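Local coordinates for uncharacterized protein (Bacillus subtilis, PDB 5DQV) that acts as a metal-dependent nucleotide pyrophosphohydrolase of the HD-domain family, probably splitting pyrophosphate from nucleoside triphosphates, at residues V57-L62 and D97-I102; E81-L86 and I91-A96; F144-A147 and G151-L154; H164-L169 and Q194-L199; Q198-K201 and G205-A208. One frame throughout, in Å; residues are numbered along the deposited sequence.

Interaction 1 (V57-L62 and D97-I102); sequences VETAAL and DRVIHI
Ala-60 and Val-99 mark the point where residues 57-62 and 97-102 come nearest, their CA atoms 5.3 Å apart. Two aliphatic side chains of 97-102, Val-99 and Ile-102, close on Ala-60 and Thr-59, and no hydrogen bond crosses between the helices. Val-99 straddles the interface with its two methyls. CG1, anti to the backbone N (chi1 165°), faces the backbone of Ala-60 and stops 4.2 Å from its CA. The other methyl, CG2, goes to the preceding residue and lies 3.9 Å from CG2 of Thr-59. The threonine and valine side chains run at about a right angle to each other, and they meet through one methyl of each. Thr-59 can offer its methyl here because its hydroxyl is spent within its own helix, where OG1 bonds to the carbonyl of Phe-55. One turn further along, Ile-102 reaches across with its longer branch, the chain extended at chi2 (169°), and its CD1 sits 3.7 Å from Ala-60 CB. CG2 of the same isoleucine is only slightly farther off, at 4.1 Å from that CB, and the alanine methyl therefore has both isoleucine methyls beside it. The short segment axes approach to 9.4 Å and cross at -47°. Within the HD domain, helix 54-63 runs directly into His-64 and Asp-65, two of the nickel ligands. Leu-86 of helix 79-88 covers Thr-59 and Val-99, Val-126 of helix 121-132 packs on Ala-60, and helix 33-50 lies against Val-57 and Ala-61.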
# COMPACT_ATOMS: atom_id res chain seq x y z
N VAL A 57 4.41 -27.43 12.53
CA VAL A 57 4.33 -26.36 11.55
C VAL A 57 3.35 -25.28 12.02
O VAL A 57 3.68 -24.08 12.00
CB VAL A 57 3.89 -26.88 10.19
CG1 VAL A 57 3.40 -25.70 9.32
CG2 VAL A 57 5.05 -27.64 9.50
N GLU A 58 2.17 -25.72 12.47
CA GLU A 58 1.16 -24.74 12.88
C GLU A 58 1.59 -23.94 14.11
O GLU A 58 1.38 -22.73 14.16
CB GLU A 58 -0.16 -25.40 13.12
CG GLU A 58 -1.28 -24.43 13.29
CD GLU A 58 -2.60 -25.10 13.47
OE1 GLU A 58 -2.68 -26.37 13.51
OE2 GLU A 58 -3.55 -24.35 13.67
N THR A 59 2.11 -24.62 15.11
CA THR A 59 2.61 -24.00 16.32
C THR A 59 3.73 -23.02 16.06
O THR A 59 3.64 -21.86 16.50
CB THR A 59 3.03 -25.03 17.38
OG1 THR A 59 1.91 -25.86 17.67
CG2 THR A 59 3.47 -24.31 18.65
N ALA A 60 4.73 -23.43 15.28
CA ALA A 60 5.79 -22.51 14.88
C ALA A 60 5.30 -21.33 14.09
O ALA A 60 5.71 -20.17 14.33
CB ALA A 60 6.91 -23.28 14.10
N ALA A 61 4.37 -21.57 13.19
CA ALA A 61 3.80 -20.47 12.40
C ALA A 61 3.13 -19.50 13.34
O ALA A 61 3.29 -18.29 13.22
CB ALA A 61 2.81 -21.00 11.36
N LEU A 62 2.37 -20.03 14.29
CA LEU A 62 1.60 -19.15 15.19
C LEU A 62 2.52 -18.29 16.04
O LEU A 62 2.23 -17.12 16.26
CB LEU A 62 0.66 -19.96 16.04
CG LEU A 62 -0.56 -20.53 15.31
CD1 LEU A 62 -1.26 -21.56 16.21
CD2 LEU A 62 -1.53 -19.36 14.86
N ASP A 97 10.89 -27.77 22.20
CA ASP A 97 12.27 -27.51 21.78
C ASP A 97 12.35 -27.33 20.24
O ASP A 97 13.08 -26.44 19.74
CB ASP A 97 13.18 -28.71 22.19
CG ASP A 97 13.63 -28.66 23.62
OD1 ASP A 97 13.37 -27.66 24.29
OD2 ASP A 97 14.26 -29.64 24.09
N ARG A 98 11.62 -28.17 19.48
CA ARG A 98 11.61 -28.12 18.02
C ARG A 98 11.09 -26.76 17.57
O ARG A 98 11.62 -26.16 16.64
CB ARG A 98 10.72 -29.23 17.40
CG ARG A 98 11.30 -30.63 17.39
CD ARG A 98 10.28 -31.70 16.90
NE ARG A 98 10.05 -31.67 15.45
CZ ARG A 98 9.17 -32.44 14.80
NH1 ARG A 98 8.43 -33.34 15.46
NH2 ARG A 98 9.04 -32.34 13.48
N VAL A 99 10.01 -26.30 18.21
CA VAL A 99 9.39 -25.05 17.87
C VAL A 99 10.38 -23.90 18.15
O VAL A 99 10.62 -23.06 17.28
CB VAL A 99 8.08 -24.84 18.61
CG1 VAL A 99 7.65 -23.35 18.51
CG2 VAL A 99 7.02 -25.78 17.98
N ILE A 100 11.07 -23.96 19.29
CA ILE A 100 12.04 -22.93 19.65
C ILE A 100 13.20 -22.90 18.64
O ILE A 100 13.61 -21.81 18.18
CB ILE A 100 12.47 -23.08 21.14
CG1 ILE A 100 11.31 -22.77 22.09
CG2 ILE A 100 13.78 -22.27 21.52
CD1 ILE A 100 10.59 -21.40 21.86
N HIS A 101 13.69 -24.07 18.25
CA HIS A 101 14.79 -24.15 17.30
C HIS A 101 14.40 -23.51 15.96
O HIS A 101 15.23 -22.88 15.32
CB HIS A 101 15.26 -25.60 17.10
CG HIS A 101 16.10 -26.14 18.23
ND1 HIS A 101 17.27 -25.55 18.65
CD2 HIS A 101 15.97 -27.27 18.97
CE1 HIS A 101 17.80 -26.26 19.63
NE2 HIS A 101 17.03 -27.32 19.84
N ILE A 102 13.14 -23.65 15.55
CA ILE A 102 12.67 -23.02 14.32
C ILE A 102 12.71 -21.50 14.47
O ILE A 102 13.35 -20.81 13.67
CB ILE A 102 11.22 -23.46 13.93
CG1 ILE A 102 11.21 -24.93 13.52
CG2 ILE A 102 10.69 -22.58 12.74
CD1 ILE A 102 9.76 -25.54 13.37

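Interaction 2 (E81-L86 and I91-A96); sequences EVYNQL and IGKEDA
Leu-86 and Ile-91 close the short helix-loop-helix connection between helices 79-88 and 93-106 of the HD domain. Ile-91 N donates to Leu-86 O at 3.1 Å, with an N-H...O angle of 153° and the donor tilted 27° from the carbonyl plane. Next to this bond the two side chains lie side by side and point the same way, Leu-86 CD2 being 4.2 Å from Ile-91 CD1. Gly-92 then takes the N-cap position, and its O receives Ala-96 N at 2.9 Å in the first turn of the new helix. Farther from the loop, Tyr-83 leans over that turn. With CG anti to the backbone N (chi1 177°), its ring comes to Ala-96, where CE1 approaches CB to 3.9 Å. The phenol end goes on to Lys-93, whose CG is 4.0 Å from Tyr-83 OH. Here the lysine contributes its aliphatic stem, since its NZ forms a salt bridge with Asp-97. The chemistry is thus divided: a single backbone bond ties the chain across the loop, Leu-86, Ile-91 and Ala-96 supply the buried apolar packing, Tyr-83 bridges from there toward the exposed lysine stem, and the lysine's charge is answered within its own helix.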
# COMPACT_ATOMS: atom_id res chain seq x y z
N GLU A 81 9.96 -16.96 27.52
CA GLU A 81 8.54 -16.72 27.74
C GLU A 81 7.70 -17.56 26.80
O GLU A 81 6.69 -18.10 27.20
CB GLU A 81 8.19 -15.21 27.59
CG GLU A 81 8.54 -14.41 28.86
CD GLU A 81 8.71 -12.90 28.65
OE1 GLU A 81 8.78 -12.41 27.51
OE2 GLU A 81 8.86 -12.21 29.64
N VAL A 82 8.13 -17.64 25.53
CA VAL A 82 7.44 -18.46 24.55
C VAL A 82 7.50 -19.94 24.95
O VAL A 82 6.50 -20.61 24.97
CB VAL A 82 8.02 -18.26 23.14
CG1 VAL A 82 7.39 -19.20 22.18
CG2 VAL A 82 7.80 -16.78 22.68
N TYR A 83 8.70 -20.43 25.24
CA TYR A 83 8.92 -21.79 25.68
C TYR A 83 8.01 -22.17 26.88
O TYR A 83 7.30 -23.18 26.84
CB TYR A 83 10.41 -22.02 26.04
CG TYR A 83 10.66 -23.41 26.56
CD1 TYR A 83 10.91 -24.47 25.69
CD2 TYR A 83 10.61 -23.69 27.93
CE1 TYR A 83 11.16 -25.75 26.16
CE2 TYR A 83 10.83 -24.99 28.42
CZ TYR A 83 11.09 -25.99 27.51
OH TYR A 83 11.30 -27.25 27.95
N ASN A 84 8.00 -21.33 27.92
CA ASN A 84 7.27 -21.61 29.16
C ASN A 84 5.77 -21.70 28.95
O ASN A 84 5.09 -22.55 29.56
CB ASN A 84 7.62 -20.57 30.22
CG ASN A 84 9.05 -20.72 30.77
OD1 ASN A 84 9.68 -21.74 30.57
ND2 ASN A 84 9.52 -19.72 31.54
N GLN A 85 5.24 -20.85 28.06
CA GLN A 85 3.81 -20.83 27.81
C GLN A 85 3.42 -22.06 27.05
O GLN A 85 2.38 -22.69 27.33
CB GLN A 85 3.42 -19.56 27.05
CG GLN A 85 1.94 -19.22 27.02
CD GLN A 85 1.49 -18.37 28.22
OE1 GLN A 85 2.15 -18.34 29.25
NE2 GLN A 85 0.32 -17.73 28.10
N LEU A 86 4.22 -22.40 26.04
CA LEU A 86 3.95 -23.66 25.31
C LEU A 86 3.89 -24.87 26.24
O LEU A 86 2.98 -25.72 26.13
CB LEU A 86 5.00 -23.91 24.19
CG LEU A 86 4.99 -22.89 23.05
CD1 LEU A 86 6.23 -23.15 22.13
CD2 LEU A 86 3.64 -22.99 22.31
N ILE A 91 2.17 -28.64 25.60
CA ILE A 91 3.02 -29.14 24.53
C ILE A 91 4.21 -29.83 25.19
O ILE A 91 4.84 -29.26 26.06
CB ILE A 91 3.47 -27.97 23.57
CG1 ILE A 91 2.20 -27.41 22.88
CG2 ILE A 91 4.56 -28.45 22.60
CD1 ILE A 91 2.40 -26.91 21.52
N GLY A 92 4.55 -31.03 24.76
CA GLY A 92 5.68 -31.78 25.35
C GLY A 92 7.03 -31.08 25.14
O GLY A 92 7.17 -30.25 24.26
N LYS A 93 8.01 -31.42 25.96
CA LYS A 93 9.32 -30.76 25.94
C LYS A 93 9.96 -30.86 24.57
O LYS A 93 10.57 -29.91 24.10
CB LYS A 93 10.27 -31.41 26.97
CG LYS A 93 11.78 -31.02 26.80
CD LYS A 93 12.72 -31.75 27.78
CE LYS A 93 14.20 -31.45 27.45
NZ LYS A 93 14.35 -30.11 26.81
N GLU A 94 9.83 -32.01 23.94
CA GLU A 94 10.53 -32.25 22.69
C GLU A 94 9.96 -31.38 21.56
O GLU A 94 10.72 -30.80 20.78
CB GLU A 94 10.53 -33.73 22.30
CG GLU A 94 11.09 -34.65 23.41
CD GLU A 94 12.58 -34.46 23.65
OE1 GLU A 94 12.98 -33.42 24.22
OE2 GLU A 94 13.35 -35.38 23.29
N ASP A 95 8.63 -31.32 21.50
CA ASP A 95 7.93 -30.49 20.54
C ASP A 95 8.19 -29.03 20.78
O ASP A 95 8.42 -28.27 19.82
CB ASP A 95 6.43 -30.75 20.62
CG ASP A 95 6.05 -32.06 19.96
OD1 ASP A 95 6.84 -32.58 19.15
OD2 ASP A 95 4.99 -32.53 20.26
N ALA A 96 8.19 -28.65 22.04
CA ALA A 96 8.49 -27.29 22.39
C ALA A 96 9.93 -26.88 21.99
O ALA A 96 10.16 -25.80 21.43
CB ALA A 96 8.21 -27.07 23.90

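Interaction 3 (F144-A147 and G151-L154); sequences FMFA and GHGL
Phe-144 has CG anti to its carbonyl carbon (chi1 -71°), while Leu-154 adopts an unusual chi1 of -142°, and these torsions carry both side-chain ends into contact. CE1 of the ring comes to 3.8 Å from Leu-154 CD2, the two side chains crossing at a slant. At the other end of the contact the backbone does the work. His-152 N donates to Ala-147 O over 2.7 Å, the N-H...O angle being 149° and the donor lying slightly off the carbonyl plane. This bond spans five residues, and Gly-151 between its ends has left the helix with positive phi, which a glycine adopts readily; together these features are consistent with a Schellman motif closing helix 136-150. The two residues also touch through their side chains, with Ala-147 CB 4.1 Å from His-152 CB. The alanine methyl also lies 3.7 Å from His-152 O, so the departing backbone passes close against that methyl. On the more exposed flank, CE2 of Phe-146 meets the imidazole of His-152 at its edge, near the ring plane, in a looser approach of 4.5 Å to ND1. The chain leaving the helix is then fixed to the next one, because Gly-153 and Leu-154 form backbone hydrogen bonds with Ala-161 and Tyr-162. Ala-161 also packs on Phe-144 and Ala-147, and Phe-165 of helix 161-169 meets the Phe-144 ring. Across the dimer interface, Phe-144 packs on Ala-141 and Leu-154 on Met-145, both in helix 136-150 of the second subunit.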
# COMPACT_ATOMS: atom_id res chain seq x y z
N PHE A 144 3.18 -1.34 0.68
CA PHE A 144 2.69 0.02 0.70
C PHE A 144 2.22 0.44 2.10
O PHE A 144 2.44 1.59 2.51
CB PHE A 144 1.63 0.23 -0.37
CG PHE A 144 2.20 0.22 -1.78
CD1 PHE A 144 3.16 1.16 -2.16
CD2 PHE A 144 1.82 -0.72 -2.68
CE1 PHE A 144 3.74 1.12 -3.44
CE2 PHE A 144 2.39 -0.74 -4.00
CZ PHE A 144 3.31 0.17 -4.36
N MET A 145 1.60 -0.47 2.84
CA MET A 145 1.25 -0.19 4.26
C MET A 145 2.50 0.17 5.10
O MET A 145 2.52 1.17 5.82
CB MET A 145 0.55 -1.40 4.86
CG MET A 145 0.24 -1.36 6.41
SD MET A 145 -0.35 -3.01 6.98
CE MET A 145 -1.26 -3.51 5.46
N PHE A 146 3.54 -0.64 4.98
CA PHE A 146 4.81 -0.40 5.66
C PHE A 146 5.39 0.96 5.31
O PHE A 146 5.80 1.74 6.21
CB PHE A 146 5.80 -1.52 5.31
CG PHE A 146 7.10 -1.45 6.08
CD1 PHE A 146 7.21 -2.07 7.33
CD2 PHE A 146 8.19 -0.76 5.56
CE1 PHE A 146 8.41 -2.00 8.05
CE2 PHE A 146 9.40 -0.70 6.29
CZ PHE A 146 9.50 -1.31 7.52
N ALA A 147 5.39 1.30 4.02
CA ALA A 147 5.89 2.61 3.57
C ALA A 147 5.13 3.76 4.22
O ALA A 147 5.71 4.81 4.60
CB ALA A 147 5.83 2.72 2.03
N GLY A 151 6.73 6.47 6.81
CA GLY A 151 6.90 7.75 6.15
C GLY A 151 7.74 7.67 4.88
O GLY A 151 8.36 8.66 4.48
N HIS A 152 7.76 6.51 4.23
CA HIS A 152 8.54 6.34 3.04
C HIS A 152 7.66 6.55 1.84
O HIS A 152 6.47 6.32 1.90
CB HIS A 152 9.12 4.95 3.00
CG HIS A 152 10.05 4.65 4.13
ND1 HIS A 152 10.17 3.39 4.69
CD2 HIS A 152 10.88 5.46 4.82
CE1 HIS A 152 11.04 3.44 5.68
NE2 HIS A 152 11.50 4.68 5.77
N GLY A 153 8.26 6.98 0.75
CA GLY A 153 7.54 7.26 -0.48
C GLY A 153 7.08 6.02 -1.25
O GLY A 153 7.56 4.90 -1.05
N LEU A 154 6.12 6.25 -2.14
CA LEU A 154 5.71 5.22 -3.12
C LEU A 154 6.87 4.75 -4.01
O LEU A 154 7.03 3.54 -4.32
CB LEU A 154 4.66 5.87 -4.01
CG LEU A 154 3.49 5.04 -4.46
CD1 LEU A 154 2.23 5.99 -4.67
CD2 LEU A 154 3.91 4.23 -5.68

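Interaction 4 (H164-L169 and Q194-L199); sequences HFFHKL and QYIRQL
His-164 O, just ahead of the two phenylalanines that meet Ile-196, is gripped by two backbone donors. Lys-168 N reaches it at 2.9 Å, and Leu-169 N does so at 3.1 Å. The second bond belongs to a wider pi-type turn at 165-169, where helix 161-169 ends. Between this helix and residues 194-199 the contact itself is apolar and without hydrogen bonds. Ile-196 divides its branches between consecutive aromatic residues. CG1 stands beside the backbone N (chi1 -70°), and the CD1 it carries comes to 4.2 Å from Phe-165 CB. The methyl CG2, on the other branch, meets the far end of the neighbouring side chain, lying 4.0 Å from Phe-166 CZ. The Phe-166 ring and the isoleucine slant across one another, and the para carbon is the ring atom that reaches the methyl. The isoleucine thus meets Phe-165 near its root and Phe-166 at its end. Along helix 179-202, an intrahelical bond links Arg-197 NH1 to Gln-194 OE1 at 3.0 Å. It is fairly straight (158°) and uses a lone pair in the amide plane, with OE1 also lying in the guanidinium plane. Around the contact, Phe-165 turns into the core, packing on Ile-140 and Ala-143 of helix 136-150, while Phe-166 meets the ring of Tyr-162 in its own helix. Tyr-162 also covers Ile-196 and Leu-199. Tyr-195 lies on Ile-140 of helix 136-150, and its OH hydrogen-bonds Ala-137 O of the second subunit.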
# COMPACT_ATOMS: atom_id res chain seq x y z
N HIS A 164 11.82 -1.22 -2.77
CA HIS A 164 11.79 -2.44 -1.97
C HIS A 164 11.36 -3.67 -2.80
O HIS A 164 11.82 -4.76 -2.53
CB HIS A 164 10.88 -2.23 -0.77
CG HIS A 164 10.82 -3.39 0.18
ND1 HIS A 164 11.90 -3.78 0.94
CD2 HIS A 164 9.78 -4.15 0.58
CE1 HIS A 164 11.55 -4.79 1.71
NE2 HIS A 164 10.26 -5.04 1.52
N PHE A 165 10.46 -3.50 -3.78
CA PHE A 165 10.14 -4.54 -4.73
C PHE A 165 11.39 -5.07 -5.43
O PHE A 165 11.59 -6.29 -5.47
CB PHE A 165 9.15 -4.08 -5.80
CG PHE A 165 7.73 -3.82 -5.28
CD1 PHE A 165 7.02 -4.81 -4.69
CD2 PHE A 165 7.16 -2.56 -5.34
CE1 PHE A 165 5.71 -4.53 -4.15
CE2 PHE A 165 5.88 -2.30 -4.80
CZ PHE A 165 5.17 -3.27 -4.23
N PHE A 166 12.19 -4.17 -5.99
CA PHE A 166 13.39 -4.57 -6.75
C PHE A 166 14.48 -5.15 -5.90
O PHE A 166 15.14 -6.12 -6.26
CB PHE A 166 13.91 -3.40 -7.61
CG PHE A 166 13.02 -3.13 -8.78
CD1 PHE A 166 11.87 -2.40 -8.62
CD2 PHE A 166 13.28 -3.71 -10.03
CE1 PHE A 166 10.97 -2.21 -9.70
CE2 PHE A 166 12.43 -3.49 -11.11
CZ PHE A 166 11.27 -2.75 -10.94
N HIS A 167 14.67 -4.56 -4.74
CA HIS A 167 15.78 -4.94 -3.88
C HIS A 167 15.48 -6.21 -3.09
O HIS A 167 16.40 -6.95 -2.82
CB HIS A 167 16.13 -3.79 -2.95
CG HIS A 167 16.74 -2.62 -3.65
ND1 HIS A 167 17.85 -2.75 -4.47
CD2 HIS A 167 16.43 -1.31 -3.64
CE1 HIS A 167 18.18 -1.56 -4.94
NE2 HIS A 167 17.33 -0.67 -4.45
N LYS A 168 14.23 -6.45 -2.72
CA LYS A 168 13.91 -7.60 -1.85
C LYS A 168 12.75 -8.48 -2.32
O LYS A 168 12.91 -9.70 -2.45
CB LYS A 168 13.64 -7.10 -0.43
CG LYS A 168 13.62 -8.23 0.61
CD LYS A 168 12.68 -7.98 1.81
CE LYS A 168 12.67 -9.18 2.80
NZ LYS A 168 11.28 -9.65 3.20
N LEU A 169 11.58 -7.90 -2.57
CA LEU A 169 10.37 -8.73 -2.69
C LEU A 169 10.41 -9.58 -3.96
O LEU A 169 10.06 -10.79 -3.93
CB LEU A 169 9.13 -7.85 -2.66
CG LEU A 169 8.97 -7.07 -1.36
CD1 LEU A 169 7.68 -6.32 -1.43
CD2 LEU A 169 8.98 -8.00 -0.15
N GLN A 194 3.21 -8.12 -12.90
CA GLN A 194 2.14 -7.39 -13.57
C GLN A 194 1.81 -6.04 -12.92
O GLN A 194 1.56 -5.04 -13.63
CB GLN A 194 0.92 -8.30 -13.78
CG GLN A 194 1.24 -9.46 -14.74
CD GLN A 194 1.79 -8.99 -16.15
OE1 GLN A 194 1.17 -8.15 -16.82
NE2 GLN A 194 2.98 -9.52 -16.55
N TYR A 195 1.87 -6.00 -11.59
CA TYR A 195 1.59 -4.78 -10.80
C TYR A 195 2.65 -3.70 -11.10
O TYR A 195 2.34 -2.55 -11.40
CB TYR A 195 1.51 -5.11 -9.30
CG TYR A 195 1.17 -3.87 -8.53
CD1 TYR A 195 2.18 -3.01 -8.15
CD2 TYR A 195 -0.13 -3.51 -8.27
CE1 TYR A 195 1.90 -1.85 -7.49
CE2 TYR A 195 -0.42 -2.32 -7.62
CZ TYR A 195 0.64 -1.50 -7.24
OH TYR A 195 0.47 -0.29 -6.60
N ILE A 196 3.91 -4.12 -11.09
CA ILE A 196 5.01 -3.25 -11.48
C ILE A 196 4.84 -2.70 -12.90
O ILE A 196 5.06 -1.51 -13.15
CB ILE A 196 6.36 -3.97 -11.32
CG1 ILE A 196 6.66 -4.15 -9.84
CG2 ILE A 196 7.49 -3.21 -12.03
CD1 ILE A 196 7.72 -5.23 -9.60
N ARG A 197 4.49 -3.58 -13.83
CA ARG A 197 4.27 -3.16 -15.20
C ARG A 197 3.20 -2.08 -15.26
O ARG A 197 3.33 -1.03 -15.98
CB ARG A 197 3.83 -4.40 -15.98
CG ARG A 197 3.52 -4.12 -17.41
CD ARG A 197 3.17 -5.39 -18.10
NE ARG A 197 2.74 -5.14 -19.46
CZ ARG A 197 1.83 -5.84 -20.13
NH1 ARG A 197 1.20 -6.88 -19.58
NH2 ARG A 197 1.57 -5.50 -21.37
N GLN A 198 2.12 -2.32 -14.50
CA GLN A 198 1.03 -1.34 -14.44
C GLN A 198 1.50 0.01 -13.88
O GLN A 198 1.16 1.09 -14.45
CB GLN A 198 -0.20 -1.93 -13.71
CG GLN A 198 -1.48 -1.15 -13.99
CD GLN A 198 -1.97 -1.32 -15.39
OE1 GLN A 198 -1.95 -2.42 -15.94
NE2 GLN A 198 -2.34 -0.22 -16.02
N LEU A 199 2.34 0.01 -12.83
CA LEU A 199 2.91 1.26 -12.29
C LEU A 199 3.78 1.94 -13.34
O LEU A 199 3.73 3.17 -13.51
CB LEU A 199 3.75 1.07 -11.01
CG LEU A 199 3.08 0.88 -9.67
CD1 LEU A 199 4.13 0.71 -8.60
CD2 LEU A 199 2.14 2.08 -9.39

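Interaction 5 (Q198-K201 and G205-A208)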
# COMPACT_ATOMS: atom_id res chain seq x y z
N GLN A 198 2.12 -2.32 -14.50
CA GLN A 198 1.03 -1.34 -14.44
C GLN A 198 1.50 0.01 -13.88
O GLN A 198 1.16 1.09 -14.45
CB GLN A 198 -0.20 -1.93 -13.71
CG GLN A 198 -1.48 -1.15 -13.99
CD GLN A 198 -1.97 -1.32 -15.39
OE1 GLN A 198 -1.95 -2.42 -15.94
NE2 GLN A 198 -2.34 -0.22 -16.02
N LEU A 199 2.34 0.01 -12.83
CA LEU A 199 2.91 1.26 -12.29
C LEU A 199 3.78 1.94 -13.34
O LEU A 199 3.73 3.17 -13.51
CB LEU A 199 3.75 1.07 -11.01
CG LEU A 199 3.08 0.88 -9.67
CD1 LEU A 199 4.13 0.71 -8.60
CD2 LEU A 199 2.14 2.08 -9.39
N GLU A 200 4.57 1.14 -14.06
CA GLU A 200 5.50 1.69 -15.07
C GLU A 200 4.70 2.37 -16.18
O GLU A 200 5.11 3.42 -16.70
CB GLU A 200 6.42 0.61 -15.65
CG GLU A 200 7.61 0.37 -14.74
CD GLU A 200 8.50 -0.76 -15.20
OE1 GLU A 200 7.98 -1.78 -15.68
OE2 GLU A 200 9.73 -0.61 -15.09
N LYS A 201 3.55 1.78 -16.50
CA LYS A 201 2.68 2.30 -17.56
C LYS A 201 2.01 3.59 -17.13
O LYS A 201 2.07 4.60 -17.85
CB LYS A 201 1.64 1.24 -17.91
CG LYS A 201 0.72 1.51 -19.05
CD LYS A 201 -0.08 0.24 -19.27
N GLY A 205 8.48 7.17 -16.45
CA GLY A 205 9.65 7.65 -15.75
C GLY A 205 9.75 7.22 -14.29
O GLY A 205 10.68 7.62 -13.61
N ILE A 206 8.83 6.38 -13.81
CA ILE A 206 8.87 5.91 -12.41
C ILE A 206 10.24 5.29 -12.01
O ILE A 206 10.70 5.51 -10.89
CB ILE A 206 7.74 4.91 -12.07
CG1 ILE A 206 7.63 4.70 -10.54
CG2 ILE A 206 7.93 3.52 -12.79
CD1 ILE A 206 6.44 3.80 -10.07
N ASP A 207 10.89 4.52 -12.89
CA ASP A 207 12.17 3.89 -12.52
C ASP A 207 13.34 4.84 -12.24
O ASP A 207 14.31 4.45 -11.58
CB ASP A 207 12.59 2.88 -13.59
CG ASP A 207 11.61 1.75 -13.69
OD1 ASP A 207 11.65 0.88 -12.82
OD2 ASP A 207 10.77 1.76 -14.59
N ALA A 208 13.29 6.04 -12.79
CA ALA A 208 14.37 7.04 -12.64
C ALA A 208 13.97 8.16 -11.69
O ALA A 208 14.82 8.91 -11.23
CB ALA A 208 14.71 7.67 -14.00
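Ile-206 packs on Leu-199 and Glu-200 because the tail that follows helix 179-202 turns back against the helix's last turn. Gly-205, with positive phi, lies just ahead of this isoleucine. The tight part is apolar and buried. Ile-206 CG1 is anti to the backbone N (chi1 -167°), and its extended branch brings CD1 to 3.9 Å from Leu-199 CB. CG2 of Ile-206 goes to the other residue, 3.7 Å from Glu-200 CG, with the two side chains at about a right angle. Tyr-162 of helix 161-169 covers Leu-199, Glu-200 and Ile-206 together. The outer part is more exposed and polar, and here Glu-200 and Asp-207 bring their carboxylates together. The approach of the two acids is short enough that one of them probably holds a proton, although both residues also touch a crystal neighbour. Asp-207 OD1 has a partner of its own, a hydrogen bond with Tyr-162 OH. An alanine in place of Glu-200 would lose CG and the carboxylate, which would probably uncover Ile-206 CG2 and leave Asp-207 OD2 without its close neighbour, the aspartate then relying on Tyr-162 to limit its turning. In the deposited structure, Glu-200 OE2 lies 2.6 Å from Asp-207 OD2, the two carboxylate planes being 70° apart.

How the interactions relate
The five contacts form two groups on opposite sides of the chain's centre. Interactions 1 and 2 share helix 93-106 in the HD domain and touch directly, with Leu-86 CD1 3.9 Å from Val-99 CG1. Interactions 3, 4 and 5 make up the other group, and each also reaches the second subunit. Interaction 3 meets interaction 4 where Phe-144 CZ lies 3.6 Å from Phe-165 CE2, and interactions 4 and 5 share Gln-198 and Leu-199. The groups are well separated: the centres of interactions 1 and 4 are about 31 Å apart. A bound nickel ion lies about 11 Å from the Ile-102 side chain in interaction 1, and the same distance separates the Phe-146 side chain in interaction 3 from a bound nickel.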